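PDB 5Y57: pyrethroid hydrolase from Sphingobium faniae, which hydrolyses the ester bond of pyrethroid insecticides such as cypermethrin and permethrin, releasing an alcohol and a cyclopropanecarboxylic acid. Local coordinates for residues L75-G80 with Y100-L105. Residues are numbered along the deposited sequence; the frame is centred on the assembly and turned at random.
Sequences LGHSLG and YLTAVL. With PMS (phenylmethanesulfonic acid), chain G.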
loop_
_atom_site.group_PDB
_atom_site.type_symbol
_atom_site.label_atom_id
_atom_site.label_comp_id
_atom_site.label_asym_id
_atom_site.label_seq_id
_atom_site.Cartn_x
_atom_site.Cartn_y
_atom_site.Cartn_z
ATOM N N LEU A 75 -6.884 2.364 1.278
ATOM C CA LEU A 75 -5.753 1.843 2.025
ATOM C C LEU A 75 -4.696 1.375 1.035
ATOM O O LEU A 75 -5.002 0.657 0.071
ATOM C CB LEU A 75 -6.172 0.695 2.949
ATOM C CG LEU A 75 -5.117 -0.001 3.807
ATOM C CD1 LEU A 75 -5.765 -0.640 5.023
ATOM C CD2 LEU A 75 -4.341 -1.082 3.031
ATOM N N GLY A 76 -3.471 1.767 1.285
ATOM C CA GLY A 76 -2.329 1.268 0.536
ATOM C C GLY A 76 -1.421 0.522 1.489
ATOM O O GLY A 76 -1.277 0.921 2.649
ATOM N N HIS A 77 -0.863 -0.592 1.022
ATOM C CA HIS A 77 0.147 -1.312 1.792
ATOM C C HIS A 77 1.501 -1.186 1.101
ATOM O O HIS A 77 1.604 -1.381 -0.120
ATOM C CB HIS A 77 -0.211 -2.786 1.981
ATOM C CG HIS A 77 0.910 -3.617 2.532
ATOM N ND1 HIS A 77 1.618 -4.513 1.755
ATOM C CD2 HIS A 77 1.456 -3.686 3.769
ATOM C CE1 HIS A 77 2.536 -5.109 2.490
ATOM N NE2 HIS A 77 2.482 -4.602 3.709
ATOM N N SER A 78 2.561 -0.975 1.886
ATOM C CA SER A 78 3.931 -0.980 1.362
ATOM C C SER A 78 3.981 0.035 0.229
ATOM O O SER A 78 3.602 1.197 0.450
ATOM C CB SER A 78 4.290 -2.425 0.972
ATOM O OG SER A 78 5.678 -2.655 0.822
ATOM N N LEU A 79 4.338 -0.355 -0.990
ATOM C CA LEU A 79 4.384 0.569 -2.123
ATOM C C LEU A 79 3.007 1.040 -2.559
ATOM O O LEU A 79 2.908 1.955 -3.387
ATOM C CB LEU A 79 5.096 -0.096 -3.302
ATOM C CG LEU A 79 5.465 0.759 -4.499
ATOM C CD1 LEU A 79 6.724 1.494 -4.155
ATOM C CD2 LEU A 79 5.620 -0.152 -5.706
ATOM N N GLY A 80 1.945 0.427 -2.023
ATOM C CA GLY A 80 0.598 0.820 -2.360
ATOM C C GLY A 80 0.283 2.247 -1.991
ATOM O O GLY A 80 -0.589 2.847 -2.612
ATOM N N TYR A 100 -2.468 4.538 5.250
ATOM C CA TYR A 100 -1.120 4.089 4.904
ATOM C C TYR A 100 -0.730 2.970 5.870
ATOM O O TYR A 100 -0.390 3.210 7.029
ATOM C CB TYR A 100 -0.144 5.261 4.956
ATOM C CG TYR A 100 -0.450 6.319 3.939
ATOM C CD1 TYR A 100 -1.432 7.269 4.175
ATOM C CD2 TYR A 100 0.226 6.360 2.733
ATOM C CE1 TYR A 100 -1.728 8.232 3.251
ATOM C CE2 TYR A 100 -0.075 7.320 1.790
ATOM C CZ TYR A 100 -1.057 8.252 2.060
ATOM O OH TYR A 100 -1.349 9.235 1.152
ATOM N N LEU A 101 -0.780 1.745 5.388
ATOM C CA LEU A 101 -0.468 0.572 6.189
ATOM C C LEU A 101 0.968 0.128 5.941
ATOM O O LEU A 101 1.238 -0.536 4.929
ATOM C CB LEU A 101 -1.426 -0.560 5.835
ATOM C CG LEU A 101 -1.208 -1.922 6.489
ATOM C CD1 LEU A 101 -1.018 -1.718 7.975
ATOM C CD2 LEU A 101 -2.499 -2.681 6.239
ATOM N N THR A 102 1.853 0.380 6.911
ATOM C CA THR A 102 3.315 0.355 6.744
ATOM C C THR A 102 3.668 0.633 5.284
ATOM O O THR A 102 4.251 -0.181 4.547
ATOM C CB THR A 102 3.917 -0.929 7.332
ATOM O OG1 THR A 102 5.345 -0.811 7.393
ATOM C CG2 THR A 102 3.486 -2.221 6.564
ATOM N N ALA A 103 3.242 1.801 4.848
ATOM C CA ALA A 103 3.186 2.153 3.445
ATOM C C ALA A 103 4.054 3.375 3.199
ATOM O O ALA A 103 4.415 4.100 4.125
ATOM C CB ALA A 103 1.743 2.433 3.004
ATOM N N VAL A 104 4.359 3.610 1.928
ATOM C CA VAL A 104 5.187 4.736 1.530
ATOM C C VAL A 104 4.322 5.991 1.548
ATOM O O VAL A 104 3.413 6.156 0.733
ATOM C CB VAL A 104 5.828 4.503 0.156
ATOM C CG1 VAL A 104 6.726 5.648 -0.194
ATOM C CG2 VAL A 104 6.628 3.234 0.188
ATOM N N LEU A 105 4.597 6.868 2.505
ATOM C CA LEU A 105 3.973 8.179 2.627
ATOM C C LEU A 105 5.034 9.200 2.246
ATOM O O LEU A 105 6.028 9.354 2.955
ATOM C CB LEU A 105 3.459 8.394 4.059
ATOM C CG LEU A 105 2.799 9.735 4.395
ATOM C CD1 LEU A 105 1.531 9.923 3.563
ATOM C CD2 LEU A 105 2.521 9.867 5.911
HETATM C C PMS G . 7.837 -2.331 -0.139
HETATM S S PMS G . 6.417 -3.163 -0.462
HETATM C C1 PMS G . 9.036 -2.558 -1.033
HETATM C C2 PMS G . 9.168 -3.709 -1.792
HETATM C C3 PMS G . 10.286 -3.880 -2.607
HETATM C C4 PMS G . 11.257 -2.897 -2.652
HETATM C C5 PMS G . 11.114 -1.739 -1.892
HETATM C C6 PMS G . 10.012 -1.570 -1.073
HETATM O O2S PMS G . 5.702 -2.738 -1.626
HETATM O O1S PMS G . 6.500 -4.594 -0.398
#
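H77 and T102 run side by side and point the same way, T102 CG2 lying 3.8 Å from CD2 of the imidazole. With CG anti to the backbone N (chi1 169°), H77 brings CD2 of the ring within 3.4 Å of L101 O, at an oblique angle, while NE2 bonds to H230 O. An alanine in place of H77 would probably leave H230 O without this mate and open a gap beside the T102 methyl. On the same side of the sheet, the L75 and L101 side chains cross, CD2 to CD2 at 4.0 Å. The parallel strands are joined by L101 N to G76 O, 2.9 Å and almost straight. Beyond them, S78 N makes two weak bonds, to L101 O and T102 O, and V104 N meets S78 O at 2.9 Å from above the carbonyl plane. S78 CB points away from 100-105, and its OG is bonded covalently to the phenylmethanesulfonyl sulfur; O2S accepts a hydrogen bond from L79 N (2.8 Å), and A12 N also bonds the group. T102 OG1 bonds to D202, which with H230 probably forms the charge relay. The strained G-H-S-L-G turn has the form of the alpha/beta hydrolase nucleophile elbow, and the adduct marks S78 as its probable nucleophile.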